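Long-range contacts in ORF 37 (Human herpesvirus 8 type M, PDB 3FHD), which processes branched or non-linear viral DNA as a PD-(D/E)XK-type endonuclease and exonuclease acting on both double- and single-stranded DNA: residues A[36-41]-A[52-57]; A[58-63]-A[160-165]; A[98-103]-A[154-159]; A[103-108]-A[142-147]. All coordinates share one frame; numbering follows the deposited sequence.

Interaction 1 (A[36-41]-A[52-57]); sequences DYLVDT and AVLASL
Leu38 and Thr41 of the short helix 38-42 meet Val53 and Leu54 near the end of helix 47-55 and Leu57 just after it, closing a helix-loop-helix unit at the N-terminal edge of the helical part of the nuclease. Val53 carries the middle of the contact. The CG1 branch of Val53 lies anti to the backbone N (chi1 162°), and this turns the methyl across to the other helix, where Val53 CG1 stands 4.0 Å from Thr41 CG2 and 4.2 Å from Leu38 CD1. Leu38 and Thr41, three residues apart, lie on one face of their short helix, and the side chains of both set out toward segment 52-57. Leu38 and Val53 run past one another in opposite directions, whereas the threonine side chain approaches Val53 at a slant.

The fork of Leu38 divides the work: CD1 goes to Val53, while Leu38 CD2 lies 4.4 Å from Leu54 CD2 and 4.5 Å from Leu57 CD1. The contact is thus made by the ends of side chains, with the backbones well apart: the nearest CA atoms, those of Thr41 and Val53, are separated by 8.4 Å. Helix 83-100 packs against the pair: Leu38 and Leu57 both touch Val96, and Leu57 O accepts a hydrogen bond from the hydroxyl of Tyr88 in that helix. Where helix 47-55 ends, Ser56 N bonds back to Ala52 O at 3.2 Å, and Leu57 N to Leu54 O at 3.1 Å, which carries the last turn round to place Leu57 beside Leu38.

Interaction 2 (A[58-63]-A[160-165]); sequences SFSKFL and LRDGII. With SO4 (sulfate ion), chain B.
The carboxylate of Asp162 enters the first turn of helix 59-64 with OD2 leading, and Ser60 meets that oxygen with both its backbone and its hydroxyl. Ser60 N donates to Asp162 OD2 at 2.9 Å, with an N-H...O angle of 149° and the nitrogen nearly in line with the C-O bond. Ser60 OG donates to the same Asp162 OD2 over a very short 2.5 Å; this hydroxyl stands beside the backbone N (chi1 -59°), which brings both donors to one acceptor. Asp162 CG is anti to its own backbone N, extending the carboxylate toward helix 59-64. Ser58 packs against its flank, with Ser58 CB 3.6 Å from Asp162 OD2. The other oxygen, OD1, accepts from Ser185 N, so both oxygens of the buried carboxylate are held.

A water joins the backbones beside this grip, accepting from Phe59 N, with its oxygen 2.8 Å from Asp162 O. The Phe59 ring turns an edge to Gly163, and Gly163 CA is 4.4 Å from Phe59 CD2, while Leu63 CD1 lies over one face, toward the rim. Arg85 of helix 83-100 makes a cation-pi contact with this ring and hydrogen-bonds to Asp162 O. Arg161, the residue before Asp162, grips a sulfate edge-on, Arg161 NH1 reaching sulfate O4 at 2.6 Å nearly straight (173°) and NH2 reaching O1; the ion probably comes from the crystallisation liquor. Ser58 OG accepts from Lys61 N, making a classical N-cap on helix 59-64, and the partner segment bends in a type II beta turn from Arg161 to Ile164, with Gly163 at positive phi.

Interaction 3 (A[98-103]-A[154-159]); sequences EFIGSE and NPVWDA
Ile100, Pro155 and Val156 account for most of the surface buried here, and all three side chains set out toward the other segment. The CG2 methyl of Ile100 is the common point, 3.7 Å from Pro155 CG and 3.9 Å from Val156 CG1. The Ile100 side chain crosses Pro155 at a slant and Val156 at about a right angle, so the methyl fits into the corner between consecutive residues of the other segment. With CG1 of Ile100 between the backbone N and the carbonyl carbon (chi1 69°), CG2 is left anti to the carbonyl carbon, on the side facing Pro155.

Pro155 also takes the aromatic ring of Phe99: Pro155 CG lies 3.6 Å from Phe99 CE2, in an oblique approach. The same proline carbon therefore touches two successive residues of helix 83-100 near its end. There Gly101, at positive phi, closes the helix in a Schellman motif, directing the chain away immediately after Ile100. The partner segment is a helix start: Asn154 to Trp157 form a type I beta turn leading into helix 157-161, so the contact joins a helix C-terminus to the entry of another.

Asn154 builds that entry and touches the isoleucine as well. Asn154 OD1 receives Val156 N in a capping bond of 2.8 Å, with an N-H...O angle of 166° and the donor in the carbonyl plane; this ties the amide to the turn and leaves Asn154 OD1 3.9 Å from Ile100 CG2. Leu54 of helix 47-55 adjoins Phe99, Pro155 and Val156 together, while Phe93, two turns earlier in helix 83-100, touches Ile100.

Interaction 4 (A[103-108]-A[142-147]); sequences EDVCNF and CLVERA
Leu143 opens the contact, spreading over the first turn of helix 104-113, and it has more surface buried than any other residue of the pair. Leu143 CB lies 3.6 Å from Val105 CG2, the two side chains sliding past each other in opposite directions. At the fork, Leu143 CD1 comes 3.6 Å from the backbone Asp104 O and 4.1 Å from Phe108 CB, while CD2 reaches Asp104 CB. CG stands beside the backbone N (chi1 -76°), carrying the fork toward that turn.

Next, Val144 CG2 comes to 4.0 Å from the same methyl, Val105 CG2, the side chains crossing at a slant, so Val105 CG2 lies between Leu143 and Val144. Glu145 and Arg146 turn to another side and form a salt bridge: Arg146 grips side-on, NE to OE1 and Arg146 NH1 to Glu145 OE2 at 2.7 Å, the latter in the guanidinium plane and on the syn lone pair.

The axes of segments 104-108 and 142-147 approach to 9.8 Å, at 161° between their directions, a nearly antiparallel pair. Phe93 of helix 83-100 touches both Val105 and Val144, whereas Glu145 and Arg146 touch Leu256 on strand 256-259.

Overall arrangement
Interaction 1 comes first along the chain and closes before the others open; interaction 4 is nested within interaction 3, which is nested within interaction 2. Centres of interactions 1 and 3 are about 11 Å apart, as are those of 3 and 4, whereas 1 and 4 lie about 19 Å apart without touching. Interaction 3 thus links them: Leu54 CD1 lies 3.5 Å from Pro155 CB, and Glu103 belongs to both 3 and 4. Helix 157-161 serves interactions 2 and 3; helix 83-100 takes part in interaction 3 and touches the other three. The four contacts join N-terminal and later helices into one mainly helical region, away from the magnesium site at Asp243, Glu266 and Ile267.

Interaction 1 (A[36-41]-A[52-57])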
loop_
_atom_site.group_PDB
_atom_site.type_symbol
_atom_site.label_atom_id
_atom_site.label_comp_id
_atom_site.label_asym_id
_atom_site.label_seq_id
_atom_site.Cartn_x
_atom_site.Cartn_y
_atom_site.Cartn_z
ATOM N N ASP A 36 -5.417 -17.675 27.994
ATOM C CA ASP A 36 -6.572 -16.802 28.242
ATOM C C ASP A 36 -7.197 -16.318 26.951
ATOM O O ASP A 36 -6.488 -16.083 25.955
ATOM C CB ASP A 36 -6.147 -15.574 29.035
ATOM C CG ASP A 36 -5.687 -15.905 30.448
ATOM O OD1 ASP A 36 -6.279 -16.806 31.113
ATOM O OD2 ASP A 36 -4.738 -15.235 30.910
ATOM N N TYR A 37 -8.513 -16.141 26.948
ATOM C CA TYR A 37 -9.168 -15.617 25.748
ATOM C C TYR A 37 -9.027 -14.100 25.666
ATOM O O TYR A 37 -9.188 -13.411 26.661
ATOM C CB TYR A 37 -10.633 -16.084 25.670
ATOM C CG TYR A 37 -10.732 -17.597 25.505
ATOM C CD1 TYR A 37 -10.152 -18.228 24.405
ATOM C CD2 TYR A 37 -11.384 -18.394 26.445
ATOM C CE1 TYR A 37 -10.205 -19.608 24.238
ATOM C CE2 TYR A 37 -11.458 -19.793 26.282
ATOM C CZ TYR A 37 -10.858 -20.386 25.172
ATOM O OH TYR A 37 -10.901 -21.760 24.979
ATOM N N LEU A 38 -8.691 -13.592 24.483
ATOM C CA LEU A 38 -8.489 -12.148 24.284
ATOM C C LEU A 38 -9.714 -11.324 24.695
ATOM O O LEU A 38 -9.591 -10.261 25.313
ATOM C CB LEU A 38 -8.156 -11.839 22.825
ATOM C CG LEU A 38 -7.811 -10.367 22.554
ATOM C CD1 LEU A 38 -6.597 -9.880 23.356
ATOM C CD2 LEU A 38 -7.639 -10.098 21.053
ATOM N N VAL A 39 -10.898 -11.800 24.333
ATOM C CA VAL A 39 -12.107 -11.101 24.759
ATOM C C VAL A 39 -12.149 -10.929 26.296
ATOM O O VAL A 39 -12.650 -9.923 26.795
ATOM C CB VAL A 39 -13.391 -11.738 24.156
ATOM C CG1 VAL A 39 -14.645 -10.979 24.596
ATOM C CG2 VAL A 39 -13.279 -11.741 22.609
ATOM N N ASP A 40 -11.605 -11.883 27.048
ATOM C CA ASP A 40 -11.586 -11.737 28.504
ATOM C C ASP A 40 -10.527 -10.748 29.006
ATOM O O ASP A 40 -10.741 -10.046 30.009
ATOM C CB ASP A 40 -11.421 -13.092 29.198
ATOM C CG ASP A 40 -12.605 -14.027 28.957
ATOM O OD1 ASP A 40 -13.719 -13.544 28.618
ATOM O OD2 ASP A 40 -12.402 -15.256 29.098
ATOM N N THR A 41 -9.380 -10.753 28.341
ATOM C CA THR A 41 -8.273 -9.808 28.567
ATOM C C THR A 41 -8.759 -8.367 28.352
ATOM O O THR A 41 -8.533 -7.495 29.186
ATOM C CB THR A 41 -7.097 -10.141 27.579
ATOM O OG1 THR A 41 -6.644 -11.483 27.812
ATOM C CG2 THR A 41 -5.907 -9.168 27.710
ATOM N N ALA A 52 -3.813 -0.332 23.505
ATOM C CA ALA A 52 -2.504 -0.737 24.054
ATOM C C ALA A 52 -2.281 -2.278 24.129
ATOM O O ALA A 52 -1.194 -2.784 23.796
ATOM C CB ALA A 52 -2.299 -0.112 25.407
ATOM N N VAL A 53 -3.296 -3.016 24.575
ATOM C CA VAL A 53 -3.215 -4.471 24.601
ATOM C C VAL A 53 -3.008 -4.987 23.179
ATOM O O VAL A 53 -2.130 -5.809 22.947
ATOM C CB VAL A 53 -4.456 -5.127 25.270
ATOM C CG1 VAL A 53 -4.578 -6.601 24.912
ATOM C CG2 VAL A 53 -4.373 -4.972 26.780
ATOM N N LEU A 54 -3.784 -4.476 22.234
ATOM C CA LEU A 54 -3.677 -4.937 20.862
ATOM C C LEU A 54 -2.322 -4.575 20.230
ATOM O O LEU A 54 -1.747 -5.385 19.494
ATOM C CB LEU A 54 -4.863 -4.424 20.035
ATOM C CG LEU A 54 -6.113 -5.314 20.119
ATOM C CD1 LEU A 54 -7.339 -4.533 19.757
ATOM C CD2 LEU A 54 -5.953 -6.490 19.166
ATOM N N ALA A 55 -1.802 -3.382 20.531
ATOM C CA ALA A 55 -0.469 -3.004 20.013
ATOM C C ALA A 55 0.598 -3.973 20.529
ATOM O O ALA A 55 1.595 -4.199 19.863
ATOM C CB ALA A 55 -0.104 -1.538 20.384
ATOM N N SER A 56 0.364 -4.570 21.701
ATOM C CA SER A 56 1.300 -5.560 22.245
ATOM C C SER A 56 1.338 -6.944 21.575
ATOM O O SER A 56 2.079 -7.829 22.030
ATOM C CB SER A 56 1.100 -5.737 23.750
ATOM O OG SER A 56 -0.027 -6.563 24.028
ATOM N N LEU A 57 0.535 -7.136 20.533
ATOM C CA LEU A 57 0.476 -8.422 19.827
ATOM C C LEU A 57 1.361 -8.394 18.563
ATOM O O LEU A 57 1.148 -9.160 17.642
ATOM C CB LEU A 57 -0.977 -8.759 19.492
ATOM C CG LEU A 57 -1.933 -8.912 20.712
ATOM C CD1 LEU A 57 -3.283 -9.455 20.259
ATOM C CD2 LEU A 57 -1.347 -9.805 21.775
#

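Interaction 2 (A[58-63]-A[160-165])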
loop_
_atom_site.group_PDB
_atom_site.type_symbol
_atom_site.label_atom_id
_atom_site.label_comp_id
_atom_site.label_asym_id
_atom_site.label_seq_id
_atom_site.Cartn_x
_atom_site.Cartn_y
_atom_site.Cartn_z
ATOM N N SER A 58 2.335 -7.488 18.545
ATOM C CA SER A 58 3.243 -7.269 17.402
ATOM C C SER A 58 4.319 -8.370 17.259
ATOM O O SER A 58 4.640 -9.057 18.217
ATOM C CB SER A 58 3.929 -5.904 17.597
ATOM O OG SER A 58 4.825 -5.971 18.692
ATOM N N PHE A 59 4.914 -8.487 16.083
ATOM C CA PHE A 59 6.055 -9.386 15.859
ATOM C C PHE A 59 7.214 -9.032 16.832
ATOM O O PHE A 59 7.866 -9.918 17.352
ATOM C CB PHE A 59 6.517 -9.217 14.408
ATOM C CG PHE A 59 7.510 -10.304 13.898
ATOM C CD1 PHE A 59 7.334 -11.646 14.178
ATOM C CD2 PHE A 59 8.553 -9.946 13.048
ATOM C CE1 PHE A 59 8.245 -12.631 13.698
ATOM C CE2 PHE A 59 9.466 -10.952 12.535
ATOM C CZ PHE A 59 9.275 -12.277 12.845
ATOM N N SER A 60 7.463 -7.744 17.055
ATOM C CA SER A 60 8.560 -7.306 17.942
ATOM C C SER A 60 8.363 -7.823 19.369
ATOM O O SER A 60 9.299 -8.388 19.961
ATOM C CB SER A 60 8.731 -5.775 17.895
ATOM O OG SER A 60 9.008 -5.331 16.555
ATOM N N LYS A 61 7.152 -7.657 19.916
ATOM C CA LYS A 61 6.868 -8.126 21.264
ATOM C C LYS A 61 6.873 -9.662 21.333
ATOM O O LYS A 61 7.275 -10.245 22.334
ATOM C CB LYS A 61 5.536 -7.565 21.770
ATOM C CG LYS A 61 5.497 -6.028 21.942
ATOM C CD LYS A 61 6.492 -5.517 22.965
ATOM C CE LYS A 61 6.121 -4.088 23.461
ATOM N NZ LYS A 61 5.820 -3.112 22.341
ATOM N N PHE A 62 6.392 -10.318 20.279
ATOM C CA PHE A 62 6.560 -11.766 20.130
ATOM C C PHE A 62 8.059 -12.197 20.300
ATOM O O PHE A 62 8.383 -13.061 21.116
ATOM C CB PHE A 62 5.957 -12.195 18.780
ATOM C CG PHE A 62 6.209 -13.631 18.416
ATOM C CD1 PHE A 62 5.487 -14.656 19.025
ATOM C CD2 PHE A 62 7.140 -13.946 17.450
ATOM C CE1 PHE A 62 5.716 -15.989 18.664
ATOM C CE2 PHE A 62 7.388 -15.278 17.082
ATOM C CZ PHE A 62 6.673 -16.298 17.690
ATOM N N LEU A 63 8.972 -11.580 19.550
ATOM C CA LEU A 63 10.369 -11.995 19.545
ATOM C C LEU A 63 11.105 -11.641 20.849
ATOM O O LEU A 63 12.176 -12.211 21.159
ATOM C CB LEU A 63 11.098 -11.375 18.340
ATOM C CG LEU A 63 10.620 -11.812 16.961
ATOM C CD1 LEU A 63 11.437 -11.072 15.882
ATOM C CD2 LEU A 63 10.716 -13.325 16.826
ATOM N N LEU A 160 -0.045 -6.115 13.288
ATOM C CA LEU A 160 0.323 -7.015 12.195
ATOM C C LEU A 160 1.406 -6.393 11.260
ATOM O O LEU A 160 2.315 -7.087 10.765
ATOM C CB LEU A 160 -0.951 -7.300 11.383
ATOM C CG LEU A 160 -0.727 -8.177 10.144
ATOM C CD1 LEU A 160 -0.185 -9.569 10.482
ATOM C CD2 LEU A 160 -2.020 -8.289 9.268
ATOM N N ARG A 161 1.319 -5.072 11.071
ATOM C CA ARG A 161 2.270 -4.344 10.247
ATOM C C ARG A 161 3.675 -4.145 10.871
ATOM O O ARG A 161 4.659 -3.856 10.152
ATOM C CB ARG A 161 1.651 -3.015 9.811
ATOM C CG ARG A 161 0.452 -3.244 8.888
ATOM C CD ARG A 161 -0.386 -1.950 8.797
ATOM N NE ARG A 161 0.444 -0.847 8.310
ATOM C CZ ARG A 161 0.592 -0.529 7.022
ATOM N NH1 ARG A 161 -0.064 -1.194 6.082
ATOM N NH2 ARG A 161 1.397 0.456 6.661
ATOM N N ASP A 162 3.773 -4.333 12.168
ATOM C CA ASP A 162 5.062 -4.215 12.865
ATOM C C ASP A 162 6.046 -5.272 12.327
ATOM O O ASP A 162 5.628 -6.414 11.995
ATOM C CB ASP A 162 4.871 -4.365 14.367
ATOM C CG ASP A 162 6.210 -4.327 15.110
ATOM O OD1 ASP A 162 6.771 -3.228 15.196
ATOM O OD2 ASP A 162 6.749 -5.389 15.497
ATOM N N GLY A 163 7.317 -4.872 12.165
ATOM C CA GLY A 163 8.387 -5.768 11.724
ATOM C C GLY A 163 8.465 -5.946 10.208
ATOM O O GLY A 163 9.254 -6.725 9.700
ATOM N N ILE A 164 7.633 -5.209 9.496
ATOM C CA ILE A 164 7.555 -5.387 8.071
ATOM C C ILE A 164 7.905 -4.089 7.363
ATOM O O ILE A 164 7.453 -3.030 7.794
ATOM C CB ILE A 164 6.089 -5.773 7.651
ATOM C CG1 ILE A 164 5.694 -7.142 8.228
ATOM C CG2 ILE A 164 5.946 -5.718 6.149
ATOM C CD1 ILE A 164 5.978 -8.335 7.325
ATOM N N ILE A 165 8.645 -4.175 6.252
ATOM C CA ILE A 165 8.853 -3.014 5.401
ATOM C C ILE A 165 7.649 -2.981 4.433
ATOM O O ILE A 165 7.556 -3.814 3.532
ATOM C CB ILE A 165 10.155 -3.081 4.633
ATOM C CG1 ILE A 165 11.371 -2.922 5.587
ATOM C CG2 ILE A 165 10.212 -1.920 3.567
ATOM C CD1 ILE A 165 12.724 -3.338 4.942
HETATM S S SO4 B . 1.069 0.144 2.801
HETATM O O1 SO4 B . 2.154 0.552 3.678
HETATM O O2 SO4 B . 0.604 1.313 2.047
HETATM O O3 SO4 B . 1.627 -0.849 1.906
HETATM O O4 SO4 B . 0.041 -0.510 3.568
HETATM O O HOH W 1 3.799 -7.753 13.563
#

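Interaction 3 (A[98-103]-A[154-159])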
loop_
_atom_site.group_PDB
_atom_site.type_symbol
_atom_site.label_atom_id
_atom_site.label_comp_id
_atom_site.label_asym_id
_atom_site.label_seq_id
_atom_site.Cartn_x
_atom_site.Cartn_y
_atom_site.Cartn_z
ATOM N N GLU A 98 -10.931 -15.026 16.816
ATOM C CA GLU A 98 -12.292 -14.927 17.334
ATOM C C GLU A 98 -12.740 -13.470 17.482
ATOM O O GLU A 98 -13.815 -13.087 17.007
ATOM C CB GLU A 98 -12.385 -15.633 18.692
ATOM N N PHE A 99 -11.911 -12.663 18.140
ATOM C CA PHE A 99 -12.191 -11.237 18.316
ATOM C C PHE A 99 -12.462 -10.463 16.992
ATOM O O PHE A 99 -13.344 -9.605 16.949
ATOM C CB PHE A 99 -11.085 -10.575 19.159
ATOM C CG PHE A 99 -11.323 -9.111 19.440
ATOM C CD1 PHE A 99 -12.312 -8.706 20.333
ATOM C CD2 PHE A 99 -10.535 -8.141 18.828
ATOM C CE1 PHE A 99 -12.527 -7.348 20.586
ATOM C CE2 PHE A 99 -10.729 -6.784 19.071
ATOM C CZ PHE A 99 -11.728 -6.381 19.942
ATOM N N ILE A 100 -11.726 -10.777 15.922
ATOM C CA ILE A 100 -11.953 -10.125 14.615
ATOM C C ILE A 100 -12.785 -10.961 13.625
ATOM O O ILE A 100 -12.956 -10.575 12.467
ATOM C CB ILE A 100 -10.630 -9.685 13.931
ATOM C CG1 ILE A 100 -9.812 -10.914 13.467
ATOM C CG2 ILE A 100 -9.839 -8.752 14.863
ATOM C CD1 ILE A 100 -8.514 -10.562 12.749
ATOM N N GLY A 101 -13.246 -12.120 14.073
ATOM C CA GLY A 101 -14.162 -12.937 13.303
ATOM C C GLY A 101 -13.593 -13.710 12.130
ATOM O O GLY A 101 -14.246 -13.816 11.098
ATOM N N SER A 102 -12.402 -14.278 12.273
ATOM C CA SER A 102 -11.818 -15.064 11.186
ATOM C C SER A 102 -10.885 -16.160 11.692
ATOM O O SER A 102 -9.651 -15.974 11.766
ATOM C CB SER A 102 -11.101 -14.170 10.162
ATOM O OG SER A 102 -9.929 -13.594 10.707
ATOM N N GLU A 103 -11.485 -17.309 11.986
ATOM C CA GLU A 103 -10.768 -18.469 12.518
ATOM C C GLU A 103 -10.083 -19.334 11.444
ATOM O O GLU A 103 -9.369 -20.280 11.764
ATOM C CB GLU A 103 -11.711 -19.307 13.381
ATOM N N ASN A 154 -9.558 -2.250 11.349
ATOM C CA ASN A 154 -9.364 -3.554 11.969
ATOM C C ASN A 154 -8.451 -3.363 13.192
ATOM O O ASN A 154 -7.399 -2.751 13.085
ATOM C CB ASN A 154 -8.747 -4.562 10.970
ATOM C CG ASN A 154 -8.588 -5.958 11.562
ATOM O OD1 ASN A 154 -7.967 -6.127 12.614
ATOM N ND2 ASN A 154 -9.142 -6.970 10.887
ATOM N N PRO A 155 -8.864 -3.874 14.355
ATOM C CA PRO A 155 -8.040 -3.606 15.538
ATOM C C PRO A 155 -6.650 -4.250 15.565
ATOM O O PRO A 155 -5.839 -3.865 16.414
ATOM C CB PRO A 155 -8.889 -4.178 16.681
ATOM C CG PRO A 155 -9.687 -5.254 16.015
ATOM C CD PRO A 155 -10.074 -4.652 14.697
ATOM N N VAL A 156 -6.363 -5.191 14.660
ATOM C CA VAL A 156 -5.024 -5.805 14.615
ATOM C C VAL A 156 -4.102 -5.196 13.558
ATOM O O VAL A 156 -2.953 -5.590 13.495
ATOM C CB VAL A 156 -5.038 -7.374 14.482
ATOM C CG1 VAL A 156 -6.062 -7.993 15.465
ATOM C CG2 VAL A 156 -5.265 -7.830 13.025
ATOM N N TRP A 157 -4.604 -4.231 12.767
ATOM C CA TRP A 157 -3.844 -3.558 11.676
ATOM C C TRP A 157 -2.425 -3.142 12.075
ATOM O O TRP A 157 -1.457 -3.560 11.427
ATOM C CB TRP A 157 -4.622 -2.316 11.157
ATOM C CG TRP A 157 -4.149 -1.788 9.841
ATOM C CD1 TRP A 157 -3.607 -0.559 9.593
ATOM C CD2 TRP A 157 -4.210 -2.469 8.568
ATOM N NE1 TRP A 157 -3.303 -0.445 8.249
ATOM C CE2 TRP A 157 -3.667 -1.598 7.601
ATOM C CE3 TRP A 157 -4.668 -3.735 8.159
ATOM C CZ2 TRP A 157 -3.584 -1.947 6.227
ATOM C CZ3 TRP A 157 -4.577 -4.090 6.784
ATOM C CH2 TRP A 157 -4.014 -3.195 5.850
ATOM N N ASP A 158 -2.319 -2.317 13.123
ATOM C CA ASP A 158 -1.028 -1.745 13.551
ATOM C C ASP A 158 -0.095 -2.855 14.030
ATOM O O ASP A 158 1.056 -2.879 13.640
ATOM C CB ASP A 158 -1.200 -0.684 14.636
ATOM C CG ASP A 158 -1.831 0.616 14.108
ATOM O OD1 ASP A 158 -1.730 0.889 12.888
ATOM O OD2 ASP A 158 -2.417 1.366 14.926
ATOM N N ALA A 159 -0.610 -3.776 14.843
ATOM C CA ALA A 159 0.192 -4.882 15.369
ATOM C C ALA A 159 0.778 -5.793 14.295
ATOM O O ALA A 159 1.971 -6.160 14.341
ATOM C CB ALA A 159 -0.644 -5.709 16.383
#

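Interaction 4 (A[103-108]-A[142-147])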
loop_
_atom_site.group_PDB
_atom_site.type_symbol
_atom_site.label_atom_id
_atom_site.label_comp_id
_atom_site.label_asym_id
_atom_site.label_seq_id
_atom_site.Cartn_x
_atom_site.Cartn_y
_atom_site.Cartn_z
ATOM N N GLU A 103 -11.485 -17.309 11.986
ATOM C CA GLU A 103 -10.768 -18.469 12.518
ATOM C C GLU A 103 -10.083 -19.334 11.444
ATOM O O GLU A 103 -9.369 -20.280 11.764
ATOM C CB GLU A 103 -11.711 -19.307 13.381
ATOM N N ASP A 104 -10.270 -18.964 10.186
ATOM C CA ASP A 104 -9.729 -19.688 9.029
ATOM C C ASP A 104 -8.199 -19.869 9.032
ATOM O O ASP A 104 -7.689 -20.881 8.536
ATOM C CB ASP A 104 -10.187 -19.000 7.736
ATOM C CG ASP A 104 -11.725 -18.958 7.611
ATOM O OD1 ASP A 104 -12.351 -17.876 7.857
ATOM O OD2 ASP A 104 -12.312 -20.020 7.304
ATOM N N VAL A 105 -7.478 -18.884 9.571
ATOM C CA VAL A 105 -5.998 -18.882 9.514
ATOM C C VAL A 105 -5.477 -19.951 10.459
ATOM O O VAL A 105 -4.694 -20.817 10.063
ATOM C CB VAL A 105 -5.386 -17.517 9.849
ATOM C CG1 VAL A 105 -3.864 -17.623 9.995
ATOM C CG2 VAL A 105 -5.731 -16.500 8.782
ATOM N N CYS A 106 -5.954 -19.898 11.702
ATOM C CA CYS A 106 -5.604 -20.860 12.714
ATOM C C CYS A 106 -6.032 -22.284 12.296
ATOM O O CYS A 106 -5.263 -23.238 12.448
ATOM C CB CYS A 106 -6.232 -20.409 14.053
ATOM S SG CYS A 106 -5.729 -21.269 15.523
ATOM N N ASN A 107 -7.236 -22.426 11.730
ATOM C CA ASN A 107 -7.719 -23.733 11.291
ATOM C C ASN A 107 -6.782 -24.357 10.276
ATOM O O ASN A 107 -6.515 -25.546 10.352
ATOM C CB ASN A 107 -9.117 -23.644 10.685
ATOM C CG ASN A 107 -10.197 -23.463 11.741
ATOM O OD1 ASN A 107 -9.982 -23.744 12.912
ATOM N ND2 ASN A 107 -11.367 -22.991 11.319
ATOM N N PHE A 108 -6.302 -23.541 9.336
ATOM C CA PHE A 108 -5.396 -24.016 8.282
ATOM C C PHE A 108 -4.046 -24.519 8.815
ATOM O O PHE A 108 -3.580 -25.589 8.400
ATOM C CB PHE A 108 -5.172 -22.958 7.197
ATOM C CG PHE A 108 -4.366 -23.473 5.999
ATOM C CD1 PHE A 108 -5.003 -24.153 4.947
ATOM C CD2 PHE A 108 -2.985 -23.287 5.937
ATOM C CE1 PHE A 108 -4.264 -24.637 3.849
ATOM C CE2 PHE A 108 -2.237 -23.770 4.855
ATOM C CZ PHE A 108 -2.875 -24.442 3.802
ATOM N N CYS A 142 -2.836 -15.112 1.965
ATOM C CA CYS A 142 -4.132 -14.797 1.367
ATOM C C CYS A 142 -5.250 -14.770 2.410
ATOM O O CYS A 142 -6.155 -13.928 2.324
ATOM C CB CYS A 142 -4.483 -15.805 0.275
ATOM S SG CYS A 142 -3.524 -15.555 -1.238
ATOM N N LEU A 143 -5.202 -15.695 3.365
ATOM C CA LEU A 143 -6.229 -15.732 4.417
ATOM C C LEU A 143 -6.110 -14.532 5.353
ATOM O O LEU A 143 -7.126 -13.954 5.754
ATOM C CB LEU A 143 -6.139 -17.051 5.200
ATOM C CG LEU A 143 -6.693 -18.332 4.552
ATOM C CD1 LEU A 143 -6.389 -19.445 5.545
ATOM C CD2 LEU A 143 -8.208 -18.309 4.178
ATOM N N VAL A 144 -4.875 -14.151 5.657
ATOM C CA VAL A 144 -4.565 -12.945 6.457
ATOM C C VAL A 144 -5.047 -11.643 5.772
ATOM O O VAL A 144 -5.631 -10.757 6.436
ATOM C CB VAL A 144 -3.064 -12.888 6.854
ATOM C CG1 VAL A 144 -2.719 -11.516 7.463
ATOM C CG2 VAL A 144 -2.748 -14.062 7.849
ATOM N N GLU A 145 -4.786 -11.534 4.471
ATOM C CA GLU A 145 -5.324 -10.443 3.658
ATOM C C GLU A 145 -6.834 -10.321 3.784
ATOM O O GLU A 145 -7.345 -9.223 4.045
ATOM C CB GLU A 145 -4.902 -10.585 2.155
ATOM C CG GLU A 145 -5.354 -9.386 1.281
ATOM C CD GLU A 145 -6.807 -9.486 0.758
ATOM O OE1 GLU A 145 -7.301 -10.606 0.492
ATOM O OE2 GLU A 145 -7.471 -8.428 0.608
ATOM N N ARG A 146 -7.553 -11.431 3.579
ATOM C CA ARG A 146 -9.017 -11.448 3.691
ATOM C C ARG A 146 -9.486 -11.053 5.102
ATOM O O ARG A 146 -10.442 -10.285 5.239
ATOM C CB ARG A 146 -9.587 -12.804 3.240
ATOM C CG ARG A 146 -9.568 -13.021 1.700
ATOM C CD ARG A 146 -10.586 -12.129 0.943
ATOM N NE ARG A 146 -10.036 -10.802 0.676
ATOM C CZ ARG A 146 -10.723 -9.725 0.289
ATOM N NH1 ARG A 146 -10.086 -8.576 0.106
ATOM N NH2 ARG A 146 -12.027 -9.777 0.055
ATOM N N ALA A 147 -8.785 -11.526 6.128
ATOM C CA ALA A 147 -9.103 -11.217 7.529
ATOM C C ALA A 147 -8.904 -9.739 7.917
ATOM O O ALA A 147 -9.364 -9.295 8.981
ATOM C CB ALA A 147 -8.264 -12.091 8.434
#